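Local structure of RTX toxin RtxA (Vibrio vulnificus MO6-24/O, 6IMP) at residues Val101-His106 / Asp129-Asn134; Lys148-Asp153 / Gly181-Asp186; His175-Gly180 / Leu203-Pro208; Pro251-Thr256 / Asn278-Gln283. The protein is an alpha/beta-hydrolase-fold effector domain of a secreted RTX toxin, probably a serine hydrolase of unknown substrate. One frame throughout, in Å; residues are numbered along the deposited sequence.

In the fold
Contacts 1 and 3 pair neighbouring parallel strands of one sheet and contact 4 adds a weakly bonded edge to it, while contact 2 packs two helices lying against it. Strands 101-105 and 172-177 join contact 1 to contact 3, with Leu-105 N 2.8 Å from His-175 O, a probable hydrogen bond. Strands 200-204 and 252-256 likewise join contacts 3 and 4, where Arg-205 N lies 2.7 Å from Leu-255 O. Contact 2 rests on contacts 1 and 3: Leu-105 touches Ala-184, and Leu-150 touches Met-179. Contact 3 holds the probable nucleophile elbow at Ser-178; centres of contacts 2 and 4 each lie about 11 Å from its centre, and that of contact 1 about 13 Å.

Contact 1: residues Val101-His106 / Asp129-Asn134; sequences VVLFLH and DMLAVN
The Phe-104 ring and the end of Met-130 meet obliquely, in a Met-aromatic contact with SD of Met-130 5.2 Å from the ring centroid of Phe-104. One face of this ring carries the backbone N of His-106, near the rim, and the ring of His-175 from the next strand meets it edge-to-face. The His-106 ring turns an edge to the other strand, Val-133 O lying in its plane 3.7 Å from CD2 of His-106; NE2 is hydrogen-bonded to the N of Leu-135, and Tyr-138 adds an edge-to-face partner. CG of Met-130 sits anti to the backbone N (chi1 -163°), alongside Val-102, and a bend further out brings CE to 3.6 Å from CB of Phe-104. Beta-branched Val-102 suits an extended strand, and the flexible methionine touches both Val-102 and the ring of Phe-104 and meets Ile-119 of helix 112-124. Beneath these side chains the parallel strands are joined by Val-102 N to Asp-129 O (2.8 Å), Leu-131 N to Val-102 O (2.7 Å) and Phe-104 N to Leu-131 O (3.0 Å). Farther on a water takes over, giving a hydrogen bond to Phe-104 O and accepting one from Val-133 N. Asp-129, beside Val-101, has its charge met by Lys-100. The chemistry is thus that of a buried sheet interior: these direct and water-borne backbone bonds join the strands, amid mainly apolar contacts.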
loop_
_atom_site.group_PDB
_atom_site.type_symbol
_atom_site.label_atom_id
_atom_site.label_comp_id
_atom_site.label_asym_id
_atom_site.label_seq_id
_atom_site.Cartn_x
_atom_site.Cartn_y
_atom_site.Cartn_z
ATOM N N VAL A 101 13.296 -8.623 0.646
ATOM C CA VAL A 101 12.732 -7.258 0.472
ATOM C C VAL A 101 11.197 -7.114 0.529
ATOM O O VAL A 101 10.447 -7.842 -0.129
ATOM C CB VAL A 101 13.247 -6.587 -0.819
ATOM C CG1 VAL A 101 12.753 -5.147 -0.904
ATOM C CG2 VAL A 101 14.771 -6.610 -0.857
ATOM N N VAL A 102 10.758 -6.106 1.285
ATOM C CA VAL A 102 9.360 -5.679 1.298
ATOM C C VAL A 102 9.081 -4.541 0.314
ATOM O O VAL A 102 9.718 -3.476 0.353
ATOM C CB VAL A 102 8.929 -5.217 2.697
ATOM C CG1 VAL A 102 7.481 -4.726 2.684
ATOM C CG2 VAL A 102 9.093 -6.351 3.691
ATOM N N LEU A 103 8.088 -4.765 -0.536
ATOM C CA LEU A 103 7.442 -3.683 -1.249
ATOM C C LEU A 103 6.263 -3.156 -0.424
ATOM O O LEU A 103 5.169 -3.731 -0.425
ATOM C CB LEU A 103 6.986 -4.173 -2.617
ATOM C CG LEU A 103 6.836 -3.100 -3.686
ATOM C CD1 LEU A 103 6.732 -3.795 -5.035
ATOM C CD2 LEU A 103 5.620 -2.206 -3.438
ATOM N N PHE A 104 6.506 -2.068 0.298
ATOM C CA PHE A 104 5.456 -1.439 1.098
ATOM C C PHE A 104 4.543 -0.579 0.239
ATOM O O PHE A 104 5.001 0.381 -0.410
ATOM C CB PHE A 104 6.046 -0.564 2.219
ATOM C CG PHE A 104 4.997 0.014 3.143
ATOM C CD1 PHE A 104 4.126 -0.823 3.833
ATOM C CD2 PHE A 104 4.838 1.383 3.273
ATOM C CE1 PHE A 104 3.137 -0.306 4.646
ATOM C CE2 PHE A 104 3.852 1.909 4.096
ATOM C CZ PHE A 104 3.000 1.063 4.781
ATOM N N LEU A 105 3.251 -0.870 0.275
ATOM C CA LEU A 105 2.282 0.036 -0.352
ATOM C C LEU A 105 1.483 0.764 0.702
ATOM O O LEU A 105 0.621 0.179 1.336
ATOM C CB LEU A 105 1.353 -0.704 -1.314
ATOM C CG LEU A 105 2.020 -1.157 -2.627
ATOM C CD1 LEU A 105 1.187 -2.251 -3.284
ATOM C CD2 LEU A 105 2.239 -0.008 -3.601
ATOM N N HIS A 106 1.771 2.048 0.884
ATOM C CA HIS A 106 0.996 2.857 1.812
ATOM C C HIS A 106 -0.460 2.923 1.397
ATOM O O HIS A 106 -0.820 2.524 0.301
ATOM C CB HIS A 106 1.556 4.261 1.898
ATOM C CG HIS A 106 1.184 5.135 0.747
ATOM N ND1 HIS A 106 0.002 5.840 0.708
ATOM C CD2 HIS A 106 1.872 5.489 -0.363
ATOM C CE1 HIS A 106 -0.031 6.576 -0.390
ATOM N NE2 HIS A 106 1.093 6.383 -1.056
ATOM N N ASP A 129 15.194 -5.427 3.669
ATOM C CA ASP A 129 15.056 -4.097 3.049
ATOM C C ASP A 129 13.587 -3.795 2.824
ATOM O O ASP A 129 12.807 -4.689 2.499
ATOM C CB ASP A 129 15.780 -4.003 1.696
ATOM C CG ASP A 129 17.215 -4.471 1.755
ATOM O OD1 ASP A 129 17.969 -3.965 2.599
ATOM O OD2 ASP A 129 17.592 -5.341 0.940
ATOM N N MET A 130 13.218 -2.528 2.959
ATOM C CA MET A 130 11.849 -2.108 2.691
ATOM C C MET A 130 11.821 -0.956 1.698
ATOM O O MET A 130 12.424 0.100 1.953
ATOM C CB MET A 130 11.175 -1.689 3.981
ATOM C CG MET A 130 9.671 -1.641 3.874
ATOM S SD MET A 130 8.962 -0.584 5.132
ATOM C CE MET A 130 7.450 -1.482 5.429
ATOM N N LEU A 131 11.135 -1.172 0.565
ATOM C CA LEU A 131 10.851 -0.090 -0.404
ATOM C C LEU A 131 9.599 0.675 -0.010
ATOM O O LEU A 131 8.531 0.085 0.135
ATOM C CB LEU A 131 10.675 -0.627 -1.834
ATOM C CG LEU A 131 10.220 0.436 -2.861
ATOM C CD1 LEU A 131 11.276 1.518 -3.014
ATOM C CD2 LEU A 131 9.867 -0.148 -4.229
ATOM N N ALA A 132 9.731 1.993 0.109
ATOM C CA ALA A 132 8.655 2.839 0.625
ATOM C C ALA A 132 8.475 4.105 -0.203
ATOM O O ALA A 132 9.068 5.155 0.099
ATOM C CB ALA A 132 8.919 3.194 2.074
ATOM N N VAL A 133 7.605 4.000 -1.206
ATOM C CA VAL A 133 7.416 5.034 -2.227
ATOM C C VAL A 133 5.968 5.517 -2.257
ATOM O O VAL A 133 5.027 4.715 -2.230
ATOM C CB VAL A 133 7.803 4.495 -3.610
ATOM C CG1 VAL A 133 7.521 5.514 -4.702
ATOM C CG2 VAL A 133 9.270 4.115 -3.608
ATOM N N ASN A 134 5.805 6.837 -2.290
ATOM C CA ASN A 134 4.490 7.457 -2.456
ATOM C C ASN A 134 3.876 7.148 -3.821
ATOM O O ASN A 134 4.497 7.339 -4.862
ATOM C CB ASN A 134 4.594 8.976 -2.327
ATOM C CG ASN A 134 4.715 9.438 -0.901
ATOM O OD1 ASN A 134 3.821 9.229 -0.087
ATOM N ND2 ASN A 134 5.808 10.108 -0.598
HETATM O O HOH W 1 6.968 1.680 -2.262
#

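Contact 2: residues Lys148-Asp153 / Gly181-Asp186; sequences KGLYQD and GPIAAD
Asp-186 and Tyr-151 meet through the face of the phenol ring. OD2 of Asp-186 stands above the plane toward the rim, 3.4 Å from CD2 of Tyr-151, and the aspartate CB makes a CH-pi contact at 4.2 Å from the centroid of the Tyr-151 ring. CG lies anti to the backbone N (chi1 -157°), which brings CB and OD2 over the ring face, the carboxylate plane tilted 50° from the ring. Apolar contacts fill the side nearer the sheet. CA of Ile-183 comes to the edge of the same ring, 3.7 Å from CE1 of Tyr-151, while CD1 of Ile-183 reaches CD1 of Leu-150 at 4.0 Å. A branched isoleucine suits this place, for CD1 at the tip of the longer arm meets the leucine, while CG1 and CG2 both lie by the tyrosine ring. The short helix axes are 9.2 Å apart at their closest. The polar bonds go to residues outside the two segments: the Tyr-151 hydroxyl is hydrogen-bonded to Glu-147 and Asn-242, fixing the far end of the ring, and Asp-186 has long, weak ion pairs with Arg-155 and Arg-189. No hydrogen bond joins the two segments, so van der Waals and CH-pi contacts hold them together, and the nearby arginines probably offset the cost of setting a carboxylate oxygen over an electron-rich face.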
loop_
_atom_site.group_PDB
_atom_site.type_symbol
_atom_site.label_atom_id
_atom_site.label_comp_id
_atom_site.label_asym_id
_atom_site.label_seq_id
_atom_site.Cartn_x
_atom_site.Cartn_y
_atom_site.Cartn_z
ATOM N N LYS A 148 -6.925 3.545 -10.976
ATOM C CA LYS A 148 -6.116 2.881 -11.992
ATOM C C LYS A 148 -4.694 3.450 -12.018
ATOM O O LYS A 148 -3.719 2.718 -12.237
ATOM C CB LYS A 148 -6.788 2.971 -13.365
ATOM C CG LYS A 148 -7.364 1.645 -13.862
ATOM C CD LYS A 148 -8.698 1.284 -13.211
ATOM C CE LYS A 148 -8.956 -0.221 -13.264
ATOM N NZ LYS A 148 -10.392 -0.567 -13.062
ATOM N N GLY A 149 -4.575 4.748 -11.765
ATOM C CA GLY A 149 -3.273 5.348 -11.526
ATOM C C GLY A 149 -2.471 4.669 -10.417
ATOM O O GLY A 149 -1.294 4.364 -10.595
ATOM N N LEU A 150 -3.105 4.422 -9.272
ATOM C CA LEU A 150 -2.403 3.850 -8.125
ATOM C C LEU A 150 -1.920 2.438 -8.408
ATOM O O LEU A 150 -0.828 2.054 -7.983
ATOM C CB LEU A 150 -3.292 3.868 -6.888
ATOM C CG LEU A 150 -3.793 5.244 -6.428
ATOM C CD1 LEU A 150 -4.392 5.157 -5.033
ATOM C CD2 LEU A 150 -2.690 6.282 -6.443
ATOM N N TYR A 151 -2.722 1.669 -9.137
ATOM C CA TYR A 151 -2.325 0.308 -9.522
ATOM C C TYR A 151 -1.107 0.336 -10.420
ATOM O O TYR A 151 -0.237 -0.517 -10.325
ATOM C CB TYR A 151 -3.448 -0.422 -10.257
ATOM C CG TYR A 151 -4.720 -0.687 -9.456
ATOM C CD1 TYR A 151 -4.689 -0.952 -8.088
ATOM C CD2 TYR A 151 -5.954 -0.712 -10.094
ATOM C CE1 TYR A 151 -5.861 -1.207 -7.387
ATOM C CE2 TYR A 151 -7.117 -0.967 -9.403
ATOM C CZ TYR A 151 -7.071 -1.210 -8.054
ATOM O OH TYR A 151 -8.240 -1.473 -7.376
ATOM N N GLN A 152 -1.064 1.313 -11.307
ATOM C CA GLN A 152 0.078 1.486 -12.200
ATOM C C GLN A 152 1.349 1.841 -11.436
ATOM O O GLN A 152 2.388 1.183 -11.597
ATOM C CB GLN A 152 -0.234 2.543 -13.258
ATOM C CG GLN A 152 -1.010 1.975 -14.436
ATOM C CD GLN A 152 -0.137 1.135 -15.352
ATOM O OE1 GLN A 152 1.095 1.320 -15.426
ATOM N NE2 GLN A 152 -0.766 0.205 -16.061
ATOM N N ASP A 153 1.238 2.839 -10.561
ATOM C CA ASP A 153 2.355 3.263 -9.716
ATOM C C ASP A 153 2.907 2.090 -8.900
ATOM O O ASP A 153 4.106 2.000 -8.658
ATOM C CB ASP A 153 1.915 4.395 -8.792
ATOM C CG ASP A 153 1.498 5.650 -9.552
ATOM O OD1 ASP A 153 1.817 5.762 -10.755
ATOM O OD2 ASP A 153 0.846 6.527 -8.941
ATOM N N GLY A 181 -3.833 -2.371 0.736
ATOM C CA GLY A 181 -4.397 -3.733 0.661
ATOM C C GLY A 181 -4.834 -4.192 -0.729
ATOM O O GLY A 181 -4.185 -5.041 -1.322
ATOM N N PRO A 182 -5.942 -3.635 -1.248
ATOM C CA PRO A 182 -6.436 -3.957 -2.593
ATOM C C PRO A 182 -5.448 -3.605 -3.713
ATOM O O PRO A 182 -5.397 -4.296 -4.731
ATOM C CB PRO A 182 -7.696 -3.094 -2.719
ATOM C CG PRO A 182 -7.497 -1.983 -1.743
ATOM C CD PRO A 182 -6.761 -2.595 -0.602
ATOM N N ILE A 183 -4.674 -2.538 -3.536
ATOM C CA ILE A 183 -3.662 -2.192 -4.532
ATOM C C ILE A 183 -2.624 -3.303 -4.620
ATOM O O ILE A 183 -2.272 -3.764 -5.709
ATOM C CB ILE A 183 -2.948 -0.874 -4.208
ATOM C CG1 ILE A 183 -3.942 0.287 -4.254
ATOM C CG2 ILE A 183 -1.832 -0.634 -5.214
ATOM C CD1 ILE A 183 -3.445 1.547 -3.574
ATOM N N ALA A 184 -2.121 -3.694 -3.456
ATOM C CA ALA A 184 -1.160 -4.776 -3.347
ATOM C C ALA A 184 -1.704 -6.049 -4.002
ATOM O O ALA A 184 -0.966 -6.797 -4.643
ATOM C CB ALA A 184 -0.826 -5.020 -1.887
ATOM N N ALA A 185 -3.000 -6.283 -3.850
ATOM C CA ALA A 185 -3.633 -7.433 -4.481
ATOM C C ALA A 185 -3.494 -7.370 -5.994
ATOM O O ALA A 185 -3.094 -8.349 -6.599
ATOM C CB ALA A 185 -5.098 -7.556 -4.076
ATOM N N ASP A 186 -3.773 -6.215 -6.598
ATOM C CA ASP A 186 -3.627 -6.075 -8.058
ATOM C C ASP A 186 -2.171 -6.279 -8.515
ATOM O O ASP A 186 -1.922 -6.955 -9.520
ATOM C CB ASP A 186 -4.168 -4.733 -8.570
ATOM C CG ASP A 186 -4.541 -4.773 -10.066
ATOM O OD1 ASP A 186 -3.890 -5.502 -10.851
ATOM O OD2 ASP A 186 -5.500 -4.076 -10.455
#

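Contact 3: residues His175-Gly180 / Leu203-Pro208; sequences HGYSMG and LDRPMP
OD2 of Asp-204 is gripped by two donors that reach it from opposite faces of the carboxylate plane. His-175 NE2 gives a nearly straight bond of 2.6 Å to OD2 of Asp-204, lying on the anti side, with the oxygen in the plane of the imidazole. Arg-205 uses the syn sides and holds the group side-on: its NH2 meets OD2 of Asp-204 at 3.0 Å and its NE forms a salt bridge with OD1 of Asp-204 at 2.7 Å. Held flat in this way, the guanidinium turns one face to Tyr-177, whose CE1 sits over its centre, the two planes 40° apart. The aspartate therefore meets a neighbouring strand and its own successor in sequence together, probably a favourable place for a buried negative charge. Ser-178 N donates to Asp-204 O at 3.0 Å, and Met-207 N donates to Ser-178 O at 3.0 Å from well above the carbonyl plane, so both backbone polar groups of Ser-178 are held by segment 203-208. Ser-178 takes a positive phi (55°) in a type II' turn from Tyr-177 to Gly-180, and its OG is hydrogen-bonded to NE2 of His-288. A Gly-Tyr-Ser-Met-Gly turn leading from strand to helix is consistent with the nucleophile elbow of alpha/beta hydrolases.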
loop_
_atom_site.group_PDB
_atom_site.type_symbol
_atom_site.label_atom_id
_atom_site.label_comp_id
_atom_site.label_asym_id
_atom_site.label_seq_id
_atom_site.Cartn_x
_atom_site.Cartn_y
_atom_site.Cartn_z
ATOM N N HIS A 175 3.693 -5.764 1.192
ATOM C CA HIS A 175 3.024 -5.306 2.392
ATOM C C HIS A 175 2.038 -4.247 1.962
ATOM O O HIS A 175 2.414 -3.109 1.681
ATOM C CB HIS A 175 4.038 -4.722 3.384
ATOM C CG HIS A 175 3.459 -4.398 4.730
ATOM N ND1 HIS A 175 4.227 -4.336 5.872
ATOM C CD2 HIS A 175 2.191 -4.127 5.117
ATOM C CE1 HIS A 175 3.461 -4.040 6.902
ATOM N NE2 HIS A 175 2.221 -3.904 6.472
ATOM N N GLY A 176 0.779 -4.639 1.869
ATOM C CA GLY A 176 -0.293 -3.716 1.492
ATOM C C GLY A 176 -1.098 -3.296 2.702
ATOM O O GLY A 176 -1.939 -4.061 3.187
ATOM N N TYR A 177 -0.817 -2.102 3.212
ATOM C CA TYR A 177 -1.554 -1.561 4.356
ATOM C C TYR A 177 -2.809 -0.964 3.732
ATOM O O TYR A 177 -2.751 -0.389 2.648
ATOM C CB TYR A 177 -0.638 -0.654 5.200
ATOM C CG TYR A 177 -1.335 0.208 6.257
ATOM C CD1 TYR A 177 -2.039 -0.369 7.319
ATOM C CD2 TYR A 177 -1.196 1.582 6.250
ATOM C CE1 TYR A 177 -2.668 0.413 8.268
ATOM C CE2 TYR A 177 -1.808 2.366 7.208
ATOM C CZ TYR A 177 -2.543 1.774 8.211
ATOM O OH TYR A 177 -3.137 2.559 9.164
ATOM N N SER A 178 -3.949 -1.144 4.402
ATOM C CA SER A 178 -5.146 -0.300 4.286
ATOM C C SER A 178 -5.579 -0.233 2.807
ATOM O O SER A 178 -5.714 -1.288 2.186
ATOM C CB SER A 178 -4.869 1.078 4.897
ATOM O OG SER A 178 -6.076 1.738 5.205
ATOM N N MET A 179 -5.764 0.964 2.234
ATOM C CA MET A 179 -5.990 1.101 0.769
ATOM C C MET A 179 -4.894 0.424 -0.047
ATOM O O MET A 179 -5.143 -0.046 -1.141
ATOM C CB MET A 179 -6.075 2.573 0.358
ATOM C CG MET A 179 -6.186 2.843 -1.148
ATOM S SD MET A 179 -6.563 4.590 -1.497
ATOM C CE MET A 179 -4.907 5.216 -1.728
ATOM N N GLY A 180 -3.678 0.413 0.487
ATOM C CA GLY A 180 -2.594 -0.429 -0.035
ATOM C C GLY A 180 -2.980 -1.897 -0.166
ATOM O O GLY A 180 -2.529 -2.582 -1.078
ATOM N N LEU A 203 -1.779 -8.673 3.241
ATOM C CA LEU A 203 -2.859 -7.701 3.375
ATOM C C LEU A 203 -2.920 -7.187 4.819
ATOM O O LEU A 203 -3.570 -7.783 5.678
ATOM C CB LEU A 203 -4.200 -8.334 2.975
ATOM C CG LEU A 203 -4.313 -8.873 1.532
ATOM C CD1 LEU A 203 -5.579 -9.701 1.346
ATOM C CD2 LEU A 203 -4.265 -7.752 0.501
ATOM N N ASP A 204 -2.215 -6.091 5.079
ATOM C CA ASP A 204 -2.115 -5.516 6.430
ATOM C C ASP A 204 -3.308 -4.606 6.684
ATOM O O ASP A 204 -3.357 -3.506 6.165
ATOM C CB ASP A 204 -0.788 -4.723 6.573
ATOM C CG ASP A 204 -0.643 -4.012 7.935
ATOM O OD1 ASP A 204 -1.450 -4.293 8.858
ATOM O OD2 ASP A 204 0.293 -3.177 8.086
ATOM N N ARG A 205 -4.252 -5.058 7.501
ATOM C CA ARG A 205 -5.405 -4.223 7.892
ATOM C C ARG A 205 -6.061 -3.604 6.648
ATOM O O ARG A 205 -6.248 -2.387 6.578
ATOM C CB ARG A 205 -4.976 -3.115 8.862
ATOM C CG ARG A 205 -4.368 -3.620 10.162
ATOM C CD ARG A 205 -3.630 -2.512 10.918
ATOM N NE ARG A 205 -2.278 -2.286 10.402
ATOM C CZ ARG A 205 -1.470 -1.287 10.764
ATOM N NH1 ARG A 205 -1.851 -0.404 11.676
ATOM N NH2 ARG A 205 -0.278 -1.156 10.189
ATOM N N PRO A 206 -6.395 -4.445 5.656
ATOM C CA PRO A 206 -6.831 -4.006 4.348
ATOM C C PRO A 206 -8.096 -3.173 4.334
ATOM O O PRO A 206 -8.927 -3.263 5.241
ATOM C CB PRO A 206 -7.128 -5.323 3.639
ATOM C CG PRO A 206 -7.577 -6.197 4.735
ATOM C CD PRO A 206 -6.563 -5.897 5.785
ATOM N N MET A 207 -8.251 -2.438 3.235
ATOM C CA MET A 207 -9.539 -1.918 2.790
ATOM C C MET A 207 -10.104 -2.996 1.894
ATOM O O MET A 207 -9.515 -3.286 0.861
ATOM C CB MET A 207 -9.313 -0.655 1.967
ATOM C CG MET A 207 -10.457 -0.278 1.052
ATOM S SD MET A 207 -10.023 1.117 0.010
ATOM C CE MET A 207 -9.969 2.451 1.201
ATOM N N PRO A 208 -11.225 -3.626 2.287
ATOM C CA PRO A 208 -11.653 -4.734 1.445
ATOM C C PRO A 208 -12.298 -4.247 0.188
ATOM O O PRO A 208 -12.317 -4.949 -0.813
ATOM C CB PRO A 208 -12.689 -5.426 2.304
ATOM C CG PRO A 208 -13.336 -4.299 3.035
ATOM C CD PRO A 208 -12.190 -3.377 3.381
#

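Contact 4: residues Pro251-Thr256 / Asn278-Gln283; sequences PILLLT and NVTGEQ
Asn-278 has CG anti to its own nitrogen (chi1 158°), which swings OD1 toward Pro-251, to 3.2 Å from CA of Pro-251. At the other end Gln-283 runs out extended, while chi1 of 70° in Thr-256 sets OG1 between the backbone N and carbonyl carbon, so that the two side chains cross at about a right angle with CG of Gln-283 3.3 Å from OG1 of Thr-256. That hydroxyl is hydrogen-bonded to Glu-266, and NE2 of Gln-283 to the backbone O of Asp-257. Between these ends the two backbones are bonded firmly at first, where 278-281 runs beside strand 252-256: Ile-252 N donates to Asn-278 O at 3.1 Å and Thr-280 N to Ile-252 O at 2.9 Å. Later bonds are weak, from Leu-254 N to Thr-280 O (3.4 Å) and Thr-256 N to Glu-282 O (3.5 Å). Glycine suits position 281, since its backbone angles would press a CB against the preceding carbonyl O, and CD1 of Leu-253 settles 3.3 Å from CA of Gly-281. Arg-269 of helix 260-274 hydrogen-bonds both Leu-254 O and Thr-280 O there. Val-279 packs toward Leu-272 of that helix, whereas Leu-253 and Leu-255 meet helix 291-302. Strand 252-256, helix 260-274 and strand 282-283 make the last beta-alpha-beta unit of the alpha/beta hydrolase sheet, with the short outer strand leading, as in this family, toward the probable catalytic histidine.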
loop_
_atom_site.group_PDB
_atom_site.type_symbol
_atom_site.label_atom_id
_atom_site.label_comp_id
_atom_site.label_asym_id
_atom_site.label_seq_id
_atom_site.Cartn_x
_atom_site.Cartn_y
_atom_site.Cartn_z
ATOM N N PRO A 251 0.738 -17.405 -1.096
ATOM C CA PRO A 251 0.672 -16.994 0.302
ATOM C C PRO A 251 0.070 -15.601 0.514
ATOM O O PRO A 251 0.642 -14.589 0.093
ATOM C CB PRO A 251 2.142 -17.042 0.763
ATOM C CG PRO A 251 2.957 -17.255 -0.461
ATOM C CD PRO A 251 2.067 -17.936 -1.438
ATOM N N ILE A 252 -1.090 -15.584 1.161
ATOM C CA ILE A 252 -1.753 -14.355 1.581
ATOM C C ILE A 252 -1.936 -14.358 3.105
ATOM O O ILE A 252 -2.905 -14.913 3.613
ATOM C CB ILE A 252 -3.138 -14.230 0.898
ATOM C CG1 ILE A 252 -2.961 -14.233 -0.621
ATOM C CG2 ILE A 252 -3.888 -12.975 1.369
ATOM C CD1 ILE A 252 -4.255 -14.382 -1.393
ATOM N N LEU A 253 -1.018 -13.739 3.835
ATOM C CA LEU A 253 -1.292 -13.418 5.235
ATOM C C LEU A 253 -2.300 -12.287 5.275
ATOM O O LEU A 253 -2.261 -11.380 4.452
ATOM C CB LEU A 253 -0.025 -13.019 5.996
ATOM C CG LEU A 253 -0.200 -12.744 7.513
ATOM C CD1 LEU A 253 -0.744 -13.953 8.261
ATOM C CD2 LEU A 253 1.107 -12.295 8.150
ATOM N N LEU A 254 -3.206 -12.345 6.231
ATOM C CA LEU A 254 -4.219 -11.323 6.363
ATOM C C LEU A 254 -4.428 -10.977 7.841
ATOM O O LEU A 254 -5.046 -11.736 8.594
ATOM C CB LEU A 254 -5.517 -11.798 5.707
ATOM C CG LEU A 254 -6.790 -10.970 5.937
ATOM C CD1 LEU A 254 -6.636 -9.546 5.428
ATOM C CD2 LEU A 254 -7.977 -11.649 5.268
ATOM N N LEU A 255 -3.907 -9.826 8.250
ATOM C CA LEU A 255 -4.088 -9.353 9.615
ATOM C C LEU A 255 -5.056 -8.187 9.643
ATOM O O LEU A 255 -4.800 -7.147 9.049
ATOM C CB LEU A 255 -2.742 -8.950 10.209
ATOM C CG LEU A 255 -1.601 -9.964 10.017
ATOM C CD1 LEU A 255 -0.413 -9.565 10.867
ATOM C CD2 LEU A 255 -2.011 -11.380 10.362
ATOM N N THR A 256 -6.173 -8.373 10.327
ATOM C CA THR A 256 -7.207 -7.343 10.401
ATOM C C THR A 256 -7.226 -6.649 11.753
ATOM O O THR A 256 -6.838 -7.231 12.753
ATOM C CB THR A 256 -8.599 -7.940 10.163
ATOM O OG1 THR A 256 -8.972 -8.763 11.273
ATOM C CG2 THR A 256 -8.606 -8.769 8.904
ATOM N N ASN A 278 -5.024 -19.681 -0.592
ATOM C CA ASN A 278 -4.170 -20.041 0.520
ATOM C C ASN A 278 -4.017 -18.778 1.428
ATOM O O ASN A 278 -3.116 -17.926 1.230
ATOM C CB ASN A 278 -2.835 -20.550 -0.047
ATOM C CG ASN A 278 -1.699 -20.460 0.933
ATOM O OD1 ASN A 278 -0.638 -19.928 0.613
ATOM N ND2 ASN A 278 -1.901 -20.988 2.127
ATOM N N VAL A 279 -4.900 -18.677 2.410
ATOM C CA VAL A 279 -4.949 -17.536 3.308
ATOM C C VAL A 279 -4.668 -17.793 4.771
ATOM O O VAL A 279 -5.408 -18.491 5.427
ATOM C CB VAL A 279 -6.357 -16.963 3.315
ATOM C CG1 VAL A 279 -6.380 -15.615 3.996
ATOM C CG2 VAL A 279 -6.898 -16.892 1.911
ATOM N N THR A 280 -3.634 -17.160 5.294
ATOM C CA THR A 280 -3.274 -17.302 6.691
ATOM C C THR A 280 -3.813 -16.121 7.453
ATOM O O THR A 280 -4.643 -15.387 6.965
ATOM C CB THR A 280 -1.753 -17.283 6.910
ATOM O OG1 THR A 280 -1.059 -17.480 5.679
ATOM C CG2 THR A 280 -1.344 -18.373 7.852
ATOM N N GLY A 281 -3.344 -15.953 8.673
ATOM C CA GLY A 281 -3.721 -14.821 9.482
ATOM C C GLY A 281 -4.793 -14.982 10.516
ATOM O O GLY A 281 -5.362 -16.035 10.712
ATOM N N GLU A 282 -5.040 -13.886 11.198
ATOM C CA GLU A 282 -6.072 -13.809 12.219
ATOM C C GLU A 282 -6.539 -12.376 12.419
ATOM O O GLU A 282 -5.895 -11.433 11.957
ATOM C CB GLU A 282 -5.536 -14.362 13.545
ATOM C CG GLU A 282 -4.507 -13.463 14.236
ATOM C CD GLU A 282 -3.693 -14.184 15.306
ATOM O OE1 GLU A 282 -2.898 -13.514 16.002
ATOM O OE2 GLU A 282 -3.835 -15.418 15.452
ATOM N N GLN A 283 -7.644 -12.218 13.144
ATOM C CA GLN A 283 -7.985 -10.924 13.719
ATOM C C GLN A 283 -7.093 -10.576 14.906
ATOM O O GLN A 283 -6.685 -11.435 15.685
ATOM C CB GLN A 283 -9.452 -10.846 14.129
ATOM C CG GLN A 283 -9.918 -9.419 14.381
ATOM C CD GLN A 283 -11.404 -9.309 14.569
ATOM O OE1 GLN A 283 -12.072 -10.275 14.942
ATOM N NE2 GLN A 283 -11.934 -8.119 14.346
#